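Local structure of dephospho-CoA kinase (Mycobacterium paratuberculosis, 6N39) at residues 200-205 / 333-337; 28-34 / 194-198; 350-354 / 401-405; 356-360 / 396-400. The protein probably transfers a phosphate from ATP to the 3'-hydroxyl of dephospho-CoA, the last step of coenzyme A biosynthesis, and carries a C-terminal UPF0157 domain that helps the enzyme fold. All blocks are in the same frame, centred on the assembly; numbering follows the deposited sequence.

Interaction 1. Residues 200-205 / 333-337; sequences ERIVPF and ADPGR
Arg201 grips Asp334 side-on in a two-nitrogen salt bridge, tying helix 187-210 of the P-loop kinase part to the turn between strands 328-331 and 339-345 of the GrpB-like part. Arg201 NE meets the syn lone pair of Asp334 OD1 at 2.9 Å. Arg201 NH2 donates to Asp334 OD2, also at 2.9 Å, close to the guanidinium plane but well out of the carboxylate plane, since the two flat groups are twisted 38° apart. Gly336 CA lies over one guanidinium face. The same aspartate covers Phe205: its CB makes a CH-pi contact 3.5 Å from the ring centroid, and its carboxylate lies nearly parallel to the ring. Beside this, Pro204 CG packs on Pro335 CG at 3.7 Å.

Behind these contacts stands a type I turn from Asp334 to Arg337, closed by Arg337 N bonding to Asp334 O. Within it, Gly336 N donates to Asp334 OD1 from above the carboxylate plane, an Asx turn that gives OD1 a second donor and fixes the carboxylate's rotation. Asn208, farther along the helix, bonds to Ala333 O; that oxygen also receives Phe205 CA-H, with CA 3.5 Å away and an almost straight 173° at the hydrogen.

Interaction 2. Residues 28-34 / 194-198; sequences AFAQCGA and AQQVW
Cys32 covers the five-membered ring of the Trp198 indole, and packing here is tight. Its CB is 3.4 Å from the centroid of that ring and only 7° off the ring normal, a CH-pi contact over the face. The SG follows as a sulfur-aromatic partner at 4.2 Å from the same centroid. Trp198 reaches across because its CG is turned anti to the backbone N (chi1 -173°), which lays the indole out toward the end of helix 22-31. At the far end of the indole Ala34 CB touches CZ3 and CH2 of Trp198, 3.7 Å from each, while Val115 of the central sheet also touches the tryptophan.

Deeper in, two small residues let the backbones come close: Ala28 CB and Ala194 CB are 3.6 Å apart. Phe29 packs alongside them, its CE1 3.5 Å from Ala194 O, and its ring crosses Trp198 obliquely near CE3. Helix 22-31 is the one that follows the P-loop of the kinase fold, and the Ala28 side chain is about 6 Å from that of Ala24, a predicted ATP-binding residue. The helix ends in a Schellman motif, with Gly33 at positive phi (100°), Gly33 N bonded to Ala30 O and Ala34 N to Phe29 O; that turn carries Cys32 and Ala34 to the indole.

Toward solvent the fit slackens. Gln195 is exposed and meets Cys32 SG with its CA, at 3.9 Å, and the first carbons of its side chain; exposed Gly33 comes no closer to the indole than 4.4 Å, from its C to Trp198 CH2.

Interaction 3. Residues 350-354 / 401-405; sequences GQQFA and YRRAW
Phe353 and Tyr401 form an edge-to-face aromatic pair at the crossing of two helices of the UPF0157 region, 349-363 and 386-411. The short segments run at 72° to one another with axes 11.7 Å apart at closest approach, a wide spacing bridged by large side chains. Tyr401 supplies the edge and Phe353 the face: the ring planes are 68° apart, the centroids are separated by 4.9 Å, and Tyr401 CD1 stands over the middle of the phenylalanine ring. Phe353 and Tyr401 share nearly the same first torsion (chi1 -175° for Phe353), which sends each ring out across the gap between the helices. One turn on, Trp405 CD1 lies over the centre of a Tyr401 face, 3.7 Å above its plane, so Tyr401 has Trp405 over a face and Phe353 at its edge.

The apolar contacts are edge-on. Ala404 CB meets the rim of Phe353 near its plane, 4.0 Å from CE1, and Gln352 CB lies in the plane of the Trp405 indole, 3.9 Å from CZ2.

Polar groups are held by partners outside the aromatic patch. Tyr401 OH is hydrogen-bonded to Arg310 N, which holds the far end of the ring, and Gln352 OE1 pairs with Thr312 OG1. Gln351 is braced by Gly347 N and Thr275 OG1, and it in turn positions Gln352: Gln352 NE2 donates to Gln351 OE1 at 2.9 Å, meeting a lone pair in the carbonyl plane.

Interaction 4. Residues 356-360 / 396-400; sequences LFVDW and WFRDA
Phe357 points the far end of its ring between Trp396 and Phe397, two neighbours on the opposite helix. With Trp396 it meets rim to rim: Phe357 CE1 is 3.9 Å from Trp396 CZ3, each atom lying near the plane of the other ring. With Phe397 the touch is between Phe357 CZ and Phe397 CE1, also at 3.9 Å, and the planes are inclined by 46°, so the pair is neither a stack nor edge-to-face. With chi1 at -179° the Trp396 indole swings to the side away from its own N, carrying its benzene half toward Phe357. Tyr371 of helix 365-382 stacks on Trp396 and meets Phe357 edge-to-face, joining the two rings from a third helix.

The aliphatic and carbonyl contacts belong to Trp360. One face of its indole receives Ala400 O, 3.9 Å from Trp360 CH2, and Ala400 CB is 4.0 Å from Trp360 CZ3. The same methyl lies over a face of Trp396, so Ala400 packs against both tryptophans. Between the indoles themselves the approach is looser, 4.3 Å from Trp360 CZ3 to Trp396 CH2.

The short segments cross at 74° with axes 13.1 Å apart, a distance spanned by rings. This is a mostly buried aromatic cluster where helices 349-363, 365-382 and 386-411 of the GrpB-like domain meet.

Along the chain, interaction 2 closes before interaction 1 opens, and both use helix 187-210. Their centres are 13 Å apart, with Val203 N and Trp198 O probably hydrogen-bonded between them; one helix thus packs against the helix that follows the P-loop and, a turn later, meets the UPF0157 part. Interactions 3 and 4 lie farther on, with centres 6 Å apart. They share helices 349-363 and 386-411, interaction 4 being nested inside the loop closed by interaction 3. Interactions 2 and 3, centres 45 Å apart, fall on opposite sides of the chain's centre. Interaction 1 lies between the two regions, consistent with the C-terminal domain's part in folding the full-length enzyme.

Interaction 1. Residues 200-205 / 333-337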
loop_
_atom_site.group_PDB
_atom_site.type_symbol
_atom_site.label_atom_id
_atom_site.label_comp_id
_atom_site.label_asym_id
_atom_site.label_seq_id
_atom_site.Cartn_x
_atom_site.Cartn_y
_atom_site.Cartn_z
ATOM N N GLU A 200 3.667 17.764 0.607
ATOM C CA GLU A 200 4.452 17.120 1.653
ATOM C C GLU A 200 4.638 15.623 1.430
ATOM O O GLU A 200 5.559 15.038 2.010
ATOM C CB GLU A 200 3.795 17.351 3.019
ATOM C CG GLU A 200 3.971 18.783 3.509
ATOM C CD GLU A 200 3.048 19.123 4.683
ATOM O OE1 GLU A 200 2.547 18.189 5.346
ATOM O OE2 GLU A 200 2.820 20.329 4.928
ATOM N N ARG A 201 3.811 14.999 0.600
ATOM C CA ARG A 201 3.868 13.551 0.468
ATOM C C ARG A 201 3.881 13.100 -0.993
ATOM O O ARG A 201 4.738 12.306 -1.391
ATOM C CB ARG A 201 2.694 12.911 1.219
ATOM C CG ARG A 201 2.998 11.486 1.609
ATOM C CD ARG A 201 2.036 10.935 2.615
ATOM N NE ARG A 201 2.139 9.487 2.635
ATOM C CZ ARG A 201 1.422 8.710 3.429
ATOM N NH1 ARG A 201 0.557 9.256 4.284
ATOM N NH2 ARG A 201 1.589 7.397 3.385
ATOM N N ILE A 202 2.970 13.613 -1.811
ATOM C CA ILE A 202 2.847 13.094 -3.169
ATOM C C ILE A 202 4.001 13.562 -4.045
ATOM O O ILE A 202 4.601 12.760 -4.771
ATOM C CB ILE A 202 1.481 13.463 -3.766
ATOM C CG1 ILE A 202 0.378 12.720 -3.004
ATOM C CG2 ILE A 202 1.418 13.056 -5.243
ATOM C CD1 ILE A 202 -1.021 13.188 -3.321
ATOM N N VAL A 203 4.335 14.864 -3.999
ATOM C CA VAL A 203 5.447 15.361 -4.813
ATOM C C VAL A 203 6.748 14.621 -4.504
ATOM O O VAL A 203 7.383 14.110 -5.443
ATOM C CB VAL A 203 5.577 16.888 -4.663
ATOM C CG1 VAL A 203 6.952 17.346 -5.111
ATOM C CG2 VAL A 203 4.476 17.623 -5.471
ATOM N N PRO A 204 7.207 14.532 -3.249
ATOM C CA PRO A 204 8.453 13.785 -3.004
ATOM C C PRO A 204 8.329 12.290 -3.285
ATOM O O PRO A 204 9.304 11.693 -3.741
ATOM C CB PRO A 204 8.765 14.079 -1.525
ATOM C CG PRO A 204 7.452 14.493 -0.921
ATOM C CD PRO A 204 6.692 15.172 -2.019
ATOM N N PHE A 205 7.165 11.669 -3.059
ATOM C CA PHE A 205 6.975 10.264 -3.419
ATOM C C PHE A 205 7.238 10.048 -4.909
ATOM O O PHE A 205 8.043 9.189 -5.298
ATOM C CB PHE A 205 5.554 9.827 -3.035
ATOM C CG PHE A 205 5.313 8.316 -3.035
ATOM C CD1 PHE A 205 6.324 7.409 -3.346
ATOM C CD2 PHE A 205 4.053 7.813 -2.706
ATOM C CE1 PHE A 205 6.081 6.020 -3.332
ATOM C CE2 PHE A 205 3.795 6.443 -2.697
ATOM C CZ PHE A 205 4.819 5.536 -3.000
ATOM N N ALA A 333 9.614 4.743 -1.359
ATOM C CA ALA A 333 9.881 6.115 -1.769
ATOM C C ALA A 333 8.926 7.117 -1.124
ATOM O O ALA A 333 9.055 8.318 -1.377
ATOM C CB ALA A 333 9.787 6.230 -3.300
ATOM N N ASP A 334 7.972 6.652 -0.312
ATOM C CA ASP A 334 6.942 7.517 0.260
ATOM C C ASP A 334 7.431 8.067 1.598
ATOM O O ASP A 334 7.533 7.296 2.567
ATOM C CB ASP A 334 5.650 6.721 0.437
ATOM C CG ASP A 334 4.486 7.556 0.983
ATOM O OD1 ASP A 334 4.662 8.743 1.305
ATOM O OD2 ASP A 334 3.368 7.007 1.067
ATOM N N PRO A 335 7.736 9.368 1.717
ATOM C CA PRO A 335 8.225 9.877 3.011
ATOM C C PRO A 335 7.195 9.796 4.126
ATOM O O PRO A 335 7.573 9.909 5.294
ATOM C CB PRO A 335 8.604 11.336 2.710
ATOM C CG PRO A 335 7.755 11.711 1.523
ATOM C CD PRO A 335 7.625 10.442 0.703
ATOM N N GLY A 336 5.916 9.591 3.814
ATOM C CA GLY A 336 4.933 9.384 4.858
ATOM C C GLY A 336 4.927 8.001 5.487
ATOM O O GLY A 336 4.236 7.804 6.485
ATOM N N ARG A 337 5.658 7.027 4.944
ATOM C CA ARG A 337 5.664 5.670 5.501
ATOM C C ARG A 337 6.967 4.960 5.144
ATOM O O ARG A 337 6.991 4.023 4.327
ATOM C CB ARG A 337 4.451 4.883 4.995
ATOM C CG ARG A 337 4.304 3.444 5.569
ATOM C CD ARG A 337 4.329 3.400 7.103
ATOM N NE ARG A 337 5.701 3.439 7.630
ATOM C CZ ARG A 337 6.005 3.827 8.863
ATOM N NH1 ARG A 337 5.035 4.207 9.703
ATOM N NH2 ARG A 337 7.272 3.864 9.254
#

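Interaction 2. Residues 28-34 / 194-198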
loop_
_atom_site.group_PDB
_atom_site.type_symbol
_atom_site.label_atom_id
_atom_site.label_comp_id
_atom_site.label_asym_id
_atom_site.label_seq_id
_atom_site.Cartn_x
_atom_site.Cartn_y
_atom_site.Cartn_z
ATOM N N ALA A 28 -9.490 19.165 -6.415
ATOM C CA ALA A 28 -8.398 19.810 -5.682
ATOM C C ALA A 28 -7.032 19.255 -6.103
ATOM O O ALA A 28 -6.067 20.015 -6.336
ATOM C CB ALA A 28 -8.621 19.632 -4.178
ATOM N N PHE A 29 -6.938 17.927 -6.240
ATOM C CA PHE A 29 -5.680 17.351 -6.721
ATOM C C PHE A 29 -5.407 17.771 -8.165
ATOM O O PHE A 29 -4.260 18.064 -8.524
ATOM C CB PHE A 29 -5.688 15.829 -6.585
ATOM C CG PHE A 29 -5.470 15.343 -5.177
ATOM C CD1 PHE A 29 -4.484 15.906 -4.374
ATOM C CD2 PHE A 29 -6.256 14.321 -4.654
ATOM C CE1 PHE A 29 -4.279 15.455 -3.072
ATOM C CE2 PHE A 29 -6.056 13.864 -3.357
ATOM C CZ PHE A 29 -5.077 14.436 -2.564
ATOM N N ALA A 30 -6.452 17.844 -9.000
ATOM C CA ALA A 30 -6.253 18.314 -10.373
ATOM C C ALA A 30 -5.717 19.742 -10.395
ATOM O O ALA A 30 -4.942 20.119 -11.284
ATOM C CB ALA A 30 -7.563 18.233 -11.167
ATOM N N GLN A 31 -6.148 20.559 -9.440
ATOM C CA GLN A 31 -5.622 21.910 -9.329
ATOM C C GLN A 31 -4.162 21.906 -8.897
ATOM O O GLN A 31 -3.473 22.920 -9.066
ATOM C CB GLN A 31 -6.467 22.720 -8.349
ATOM C CG GLN A 31 -7.873 23.000 -8.873
ATOM C CD GLN A 31 -8.781 23.583 -7.810
ATOM O OE1 GLN A 31 -9.887 23.083 -7.579
ATOM N NE2 GLN A 31 -8.319 24.640 -7.151
ATOM N N CYS A 32 -3.686 20.806 -8.323
ATOM C CA CYS A 32 -2.238 20.681 -8.116
ATOM C C CYS A 32 -1.475 20.152 -9.324
ATOM O O CYS A 32 -0.243 20.030 -9.246
ATOM C CB CYS A 32 -1.936 19.767 -6.941
ATOM S SG CYS A 32 -2.516 20.447 -5.414
ATOM N N GLY A 33 -2.153 19.811 -10.416
ATOM C CA GLY A 33 -1.498 19.262 -11.583
ATOM C C GLY A 33 -1.586 17.749 -11.740
ATOM O O GLY A 33 -0.942 17.205 -12.644
ATOM N N ALA A 34 -2.362 17.062 -10.906
ATOM C CA ALA A 34 -2.555 15.623 -11.075
ATOM C C ALA A 34 -3.434 15.318 -12.292
ATOM O O ALA A 34 -4.237 16.143 -12.740
ATOM C CB ALA A 34 -3.196 15.018 -9.829
ATOM N N ALA A 194 -5.681 19.277 0.561
ATOM C CA ALA A 194 -5.201 18.496 -0.575
ATOM C C ALA A 194 -3.834 18.988 -1.042
ATOM O O ALA A 194 -2.951 18.182 -1.360
ATOM C CB ALA A 194 -6.215 18.549 -1.721
ATOM N N GLN A 195 -3.631 20.311 -1.080
ATOM C CA GLN A 195 -2.327 20.815 -1.498
ATOM C C GLN A 195 -1.242 20.494 -0.475
ATOM O O GLN A 195 -0.072 20.330 -0.837
ATOM C CB GLN A 195 -2.369 22.323 -1.724
ATOM C CG GLN A 195 -1.114 22.825 -2.422
ATOM C CD GLN A 195 -1.107 24.320 -2.588
ATOM O OE1 GLN A 195 -1.052 25.065 -1.605
ATOM N NE2 GLN A 195 -1.162 24.777 -3.833
ATOM N N GLN A 196 -1.601 20.443 0.801
ATOM C CA GLN A 196 -0.656 20.035 1.835
ATOM C C GLN A 196 -0.177 18.601 1.596
ATOM O O GLN A 196 1.021 18.301 1.674
ATOM C CB GLN A 196 -1.357 20.161 3.181
ATOM C CG GLN A 196 -0.587 20.575 4.360
ATOM C CD GLN A 196 -1.548 21.002 5.459
ATOM O OE1 GLN A 196 -1.957 20.188 6.290
ATOM N NE2 GLN A 196 -1.952 22.274 5.435
ATOM N N VAL A 197 -1.115 17.703 1.318
ATOM C CA VAL A 197 -0.759 16.315 1.022
ATOM C C VAL A 197 0.048 16.229 -0.270
ATOM O O VAL A 197 1.022 15.468 -0.365
ATOM C CB VAL A 197 -2.032 15.454 0.957
ATOM C CG1 VAL A 197 -1.754 14.139 0.255
ATOM C CG2 VAL A 197 -2.570 15.229 2.365
ATOM N N TRP A 198 -0.327 17.027 -1.270
ATOM C CA TRP A 198 0.425 17.103 -2.518
ATOM C C TRP A 198 1.880 17.487 -2.272
ATOM O O TRP A 198 2.801 16.784 -2.697
ATOM C CB TRP A 198 -0.236 18.115 -3.457
ATOM C CG TRP A 198 0.372 18.115 -4.817
ATOM C CD1 TRP A 198 1.299 18.979 -5.306
ATOM C CD2 TRP A 198 0.120 17.167 -5.855
ATOM N NE1 TRP A 198 1.622 18.650 -6.600
ATOM C CE2 TRP A 198 0.919 17.531 -6.954
ATOM C CE3 TRP A 198 -0.704 16.044 -5.958
ATOM C CZ2 TRP A 198 0.904 16.824 -8.152
ATOM C CZ3 TRP A 198 -0.719 15.343 -7.143
ATOM C CH2 TRP A 198 0.082 15.734 -8.224
#

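Interaction 3. Residues 350-354 / 401-405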
loop_
_atom_site.group_PDB
_atom_site.type_symbol
_atom_site.label_atom_id
_atom_site.label_comp_id
_atom_site.label_asym_id
_atom_site.label_seq_id
_atom_site.Cartn_x
_atom_site.Cartn_y
_atom_site.Cartn_z
ATOM N N GLY A 350 19.259 -16.040 6.796
ATOM C CA GLY A 350 18.678 -14.721 7.045
ATOM C C GLY A 350 17.158 -14.723 6.957
ATOM O O GLY A 350 16.469 -14.050 7.742
ATOM N N GLN A 351 16.618 -15.485 6.001
ATOM C CA GLN A 351 15.168 -15.673 5.874
ATOM C C GLN A 351 14.565 -16.290 7.132
ATOM O O GLN A 351 13.482 -15.892 7.585
ATOM C CB GLN A 351 14.894 -16.551 4.644
ATOM C CG GLN A 351 13.418 -16.692 4.225
ATOM C CD GLN A 351 12.723 -17.853 4.925
ATOM O OE1 GLN A 351 13.374 -18.810 5.356
ATOM N NE2 GLN A 351 11.396 -17.782 5.024
ATOM N N GLN A 352 15.247 -17.275 7.715
ATOM C CA GLN A 352 14.712 -17.913 8.917
ATOM C C GLN A 352 14.826 -16.987 10.123
ATOM O O GLN A 352 13.876 -16.846 10.903
ATOM C CB GLN A 352 15.455 -19.224 9.161
ATOM C CG GLN A 352 15.323 -20.198 7.994
ATOM C CD GLN A 352 14.151 -21.117 8.180
ATOM O OE1 GLN A 352 14.125 -21.892 9.134
ATOM N NE2 GLN A 352 13.153 -21.029 7.287
ATOM N N PHE A 353 15.975 -16.322 10.261
ATOM C CA PHE A 353 16.226 -15.486 11.426
ATOM C C PHE A 353 15.266 -14.303 11.495
ATOM O O PHE A 353 14.858 -13.906 12.593
ATOM C CB PHE A 353 17.682 -14.996 11.416
ATOM C CG PHE A 353 18.055 -14.231 12.649
ATOM C CD1 PHE A 353 17.768 -14.759 13.915
ATOM C CD2 PHE A 353 18.678 -12.989 12.555
ATOM C CE1 PHE A 353 18.099 -14.061 15.066
ATOM C CE2 PHE A 353 19.033 -12.293 13.703
ATOM C CZ PHE A 353 18.740 -12.825 14.966
ATOM N N ALA A 354 14.898 -13.714 10.347
ATOM C CA ALA A 354 13.979 -12.570 10.397
ATOM C C ALA A 354 12.639 -12.949 11.035
ATOM O O ALA A 354 12.036 -12.148 11.769
ATOM C CB ALA A 354 13.765 -11.995 8.989
ATOM N N TYR A 401 21.632 -13.773 18.027
ATOM C CA TYR A 401 21.480 -14.880 17.087
ATOM C C TYR A 401 21.629 -16.210 17.811
ATOM O O TYR A 401 20.785 -17.113 17.676
ATOM C CB TYR A 401 22.528 -14.746 15.968
ATOM C CG TYR A 401 22.365 -15.699 14.796
ATOM C CD1 TYR A 401 21.435 -15.439 13.789
ATOM C CD2 TYR A 401 23.156 -16.837 14.680
ATOM C CE1 TYR A 401 21.284 -16.290 12.704
ATOM C CE2 TYR A 401 23.002 -17.709 13.602
ATOM C CZ TYR A 401 22.069 -17.427 12.615
ATOM O OH TYR A 401 21.908 -18.285 11.542
ATOM N N ARG A 402 22.691 -16.332 18.618
ATOM C CA ARG A 402 22.907 -17.596 19.319
ATOM C C ARG A 402 21.762 -17.900 20.285
ATOM O O ARG A 402 21.309 -19.051 20.390
ATOM C CB ARG A 402 24.257 -17.571 20.048
ATOM C CG ARG A 402 25.463 -17.588 19.091
ATOM C CD ARG A 402 26.794 -17.677 19.835
ATOM N NE ARG A 402 27.033 -16.479 20.641
ATOM C CZ ARG A 402 27.870 -15.496 20.314
ATOM N NH1 ARG A 402 28.590 -15.556 19.192
ATOM N NH2 ARG A 402 27.986 -14.449 21.119
ATOM N N ARG A 403 21.259 -16.874 20.974
ATOM C CA ARG A 403 20.237 -17.107 21.990
ATOM C C ARG A 403 18.898 -17.431 21.348
ATOM O O ARG A 403 18.184 -18.327 21.809
ATOM C CB ARG A 403 20.110 -15.890 22.903
ATOM C CG ARG A 403 21.281 -15.694 23.870
ATOM C CD ARG A 403 21.477 -14.212 24.154
ATOM N NE ARG A 403 20.377 -13.641 24.921
ATOM C CZ ARG A 403 20.170 -12.337 25.074
ATOM N NH1 ARG A 403 20.980 -11.462 24.489
ATOM N NH2 ARG A 403 19.149 -11.909 25.808
ATOM N N ALA A 404 18.526 -16.684 20.308
ATOM C CA ALA A 404 17.299 -16.975 19.583
ATOM C C ALA A 404 17.298 -18.408 19.078
ATOM O O ALA A 404 16.292 -19.115 19.202
ATOM C CB ALA A 404 17.130 -15.997 18.417
ATOM N N TRP A 405 18.422 -18.867 18.520
ATOM C CA TRP A 405 18.418 -20.233 18.011
ATOM C C TRP A 405 18.448 -21.260 19.138
ATOM O O TRP A 405 17.902 -22.359 18.981
ATOM C CB TRP A 405 19.566 -20.430 17.018
ATOM C CG TRP A 405 19.136 -19.943 15.653
ATOM C CD1 TRP A 405 19.536 -18.794 15.014
ATOM C CD2 TRP A 405 18.169 -20.566 14.793
ATOM N NE1 TRP A 405 18.883 -18.680 13.801
ATOM C CE2 TRP A 405 18.045 -19.756 13.644
ATOM C CE3 TRP A 405 17.424 -21.747 14.871
ATOM C CZ2 TRP A 405 17.204 -20.087 12.587
ATOM C CZ3 TRP A 405 16.576 -22.065 13.823
ATOM C CH2 TRP A 405 16.479 -21.239 12.696
#

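Interaction 4. Residues 356-360 / 396-400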
loop_
_atom_site.group_PDB
_atom_site.type_symbol
_atom_site.label_atom_id
_atom_site.label_comp_id
_atom_site.label_asym_id
_atom_site.label_seq_id
_atom_site.Cartn_x
_atom_site.Cartn_y
_atom_site.Cartn_z
ATOM N N LEU A 356 12.242 -15.743 13.087
ATOM C CA LEU A 356 12.534 -16.223 14.434
ATOM C C LEU A 356 12.680 -15.062 15.414
ATOM O O LEU A 356 12.246 -15.160 16.559
ATOM C CB LEU A 356 13.811 -17.071 14.419
ATOM C CG LEU A 356 14.396 -17.458 15.787
ATOM C CD1 LEU A 356 13.383 -18.262 16.614
ATOM C CD2 LEU A 356 15.728 -18.254 15.668
ATOM N N PHE A 357 13.338 -13.982 14.994
ATOM C CA PHE A 357 13.639 -12.865 15.891
ATOM C C PHE A 357 12.364 -12.292 16.487
ATOM O O PHE A 357 12.283 -12.050 17.703
ATOM C CB PHE A 357 14.426 -11.810 15.093
ATOM C CG PHE A 357 14.985 -10.666 15.906
ATOM C CD1 PHE A 357 16.065 -10.844 16.750
ATOM C CD2 PHE A 357 14.458 -9.394 15.766
ATOM C CE1 PHE A 357 16.590 -9.780 17.471
ATOM C CE2 PHE A 357 14.985 -8.326 16.464
ATOM C CZ PHE A 357 16.053 -8.522 17.323
ATOM N N VAL A 358 11.331 -12.131 15.651
ATOM C CA VAL A 358 10.035 -11.666 16.146
ATOM C C VAL A 358 9.453 -12.650 17.152
ATOM O O VAL A 358 9.005 -12.254 18.241
ATOM C CB VAL A 358 9.060 -11.435 14.978
ATOM C CG1 VAL A 358 7.694 -11.040 15.518
ATOM C CG2 VAL A 358 9.605 -10.363 14.051
ATOM N N ASP A 359 9.404 -13.944 16.796
ATOM C CA ASP A 359 8.761 -14.888 17.724
ATOM C C ASP A 359 9.528 -14.987 19.047
ATOM O O ASP A 359 8.931 -15.042 20.139
ATOM C CB ASP A 359 8.631 -16.265 17.076
ATOM C CG ASP A 359 7.527 -16.309 16.042
ATOM O OD1 ASP A 359 6.615 -15.476 16.149
ATOM O OD2 ASP A 359 7.563 -17.158 15.131
ATOM N N TRP A 360 10.856 -14.991 18.959
ATOM C CA TRP A 360 11.710 -15.080 20.134
ATOM C C TRP A 360 11.487 -13.890 21.057
ATOM O O TRP A 360 11.167 -14.062 22.235
ATOM C CB TRP A 360 13.173 -15.178 19.678
ATOM C CG TRP A 360 14.179 -15.100 20.783
ATOM C CD1 TRP A 360 14.277 -15.926 21.866
ATOM C CD2 TRP A 360 15.237 -14.144 20.908
ATOM N NE1 TRP A 360 15.330 -15.538 22.662
ATOM C CE2 TRP A 360 15.938 -14.450 22.093
ATOM C CE3 TRP A 360 15.662 -13.058 20.131
ATOM C CZ2 TRP A 360 17.037 -13.710 22.527
ATOM C CZ3 TRP A 360 16.758 -12.321 20.563
ATOM C CH2 TRP A 360 17.431 -12.654 21.753
ATOM N N TRP A 396 25.673 -6.737 19.184
ATOM C CA TRP A 396 24.674 -7.437 19.989
ATOM C C TRP A 396 23.982 -8.552 19.203
ATOM O O TRP A 396 23.595 -9.572 19.787
ATOM C CB TRP A 396 23.639 -6.436 20.511
ATOM C CG TRP A 396 22.568 -7.053 21.368
ATOM C CD1 TRP A 396 22.635 -7.307 22.714
ATOM C CD2 TRP A 396 21.271 -7.498 20.941
ATOM N NE1 TRP A 396 21.454 -7.873 23.149
ATOM C CE2 TRP A 396 20.604 -8.003 22.080
ATOM C CE3 TRP A 396 20.611 -7.516 19.712
ATOM C CZ2 TRP A 396 19.308 -8.526 22.018
ATOM C CZ3 TRP A 396 19.313 -8.019 19.657
ATOM C CH2 TRP A 396 18.684 -8.524 20.804
ATOM N N PHE A 397 23.825 -8.386 17.885
ATOM C CA PHE A 397 23.138 -9.411 17.105
ATOM C C PHE A 397 23.874 -10.744 17.075
ATOM O O PHE A 397 23.225 -11.763 16.872
ATOM C CB PHE A 397 22.865 -8.925 15.677
ATOM C CG PHE A 397 21.759 -7.928 15.609
ATOM C CD1 PHE A 397 20.436 -8.334 15.733
ATOM C CD2 PHE A 397 22.033 -6.579 15.476
ATOM C CE1 PHE A 397 19.399 -7.407 15.696
ATOM C CE2 PHE A 397 21.000 -5.643 15.443
ATOM C CZ PHE A 397 19.677 -6.066 15.549
ATOM N N ARG A 398 25.181 -10.799 17.345
ATOM C CA ARG A 398 25.836 -12.108 17.350
ATOM C C ARG A 398 25.326 -12.975 18.502
ATOM O O ARG A 398 24.938 -14.143 18.314
ATOM C CB ARG A 398 27.350 -11.939 17.418
ATOM C CG ARG A 398 27.920 -11.109 16.261
ATOM C CD ARG A 398 29.430 -11.328 16.094
ATOM N NE ARG A 398 30.210 -10.880 17.254
ATOM C CZ ARG A 398 30.631 -9.628 17.450
ATOM N NH1 ARG A 398 30.351 -8.675 16.571
ATOM N NH2 ARG A 398 31.332 -9.322 18.532
ATOM N N ASP A 399 25.275 -12.400 19.699
ATOM C CA ASP A 399 24.784 -13.138 20.859
ATOM C C ASP A 399 23.276 -13.321 20.785
ATOM O O ASP A 399 22.755 -14.371 21.183
ATOM C CB ASP A 399 25.193 -12.409 22.142
ATOM C CG ASP A 399 24.702 -13.096 23.397
ATOM O OD1 ASP A 399 25.101 -14.255 23.665
ATOM O OD2 ASP A 399 23.941 -12.442 24.137
ATOM N N ALA A 400 22.559 -12.328 20.241
ATOM C CA ALA A 400 21.124 -12.500 20.058
ATOM C C ALA A 400 20.830 -13.643 19.093
ATOM O O ALA A 400 19.883 -14.406 19.300
ATOM C CB ALA A 400 20.491 -11.204 19.561
#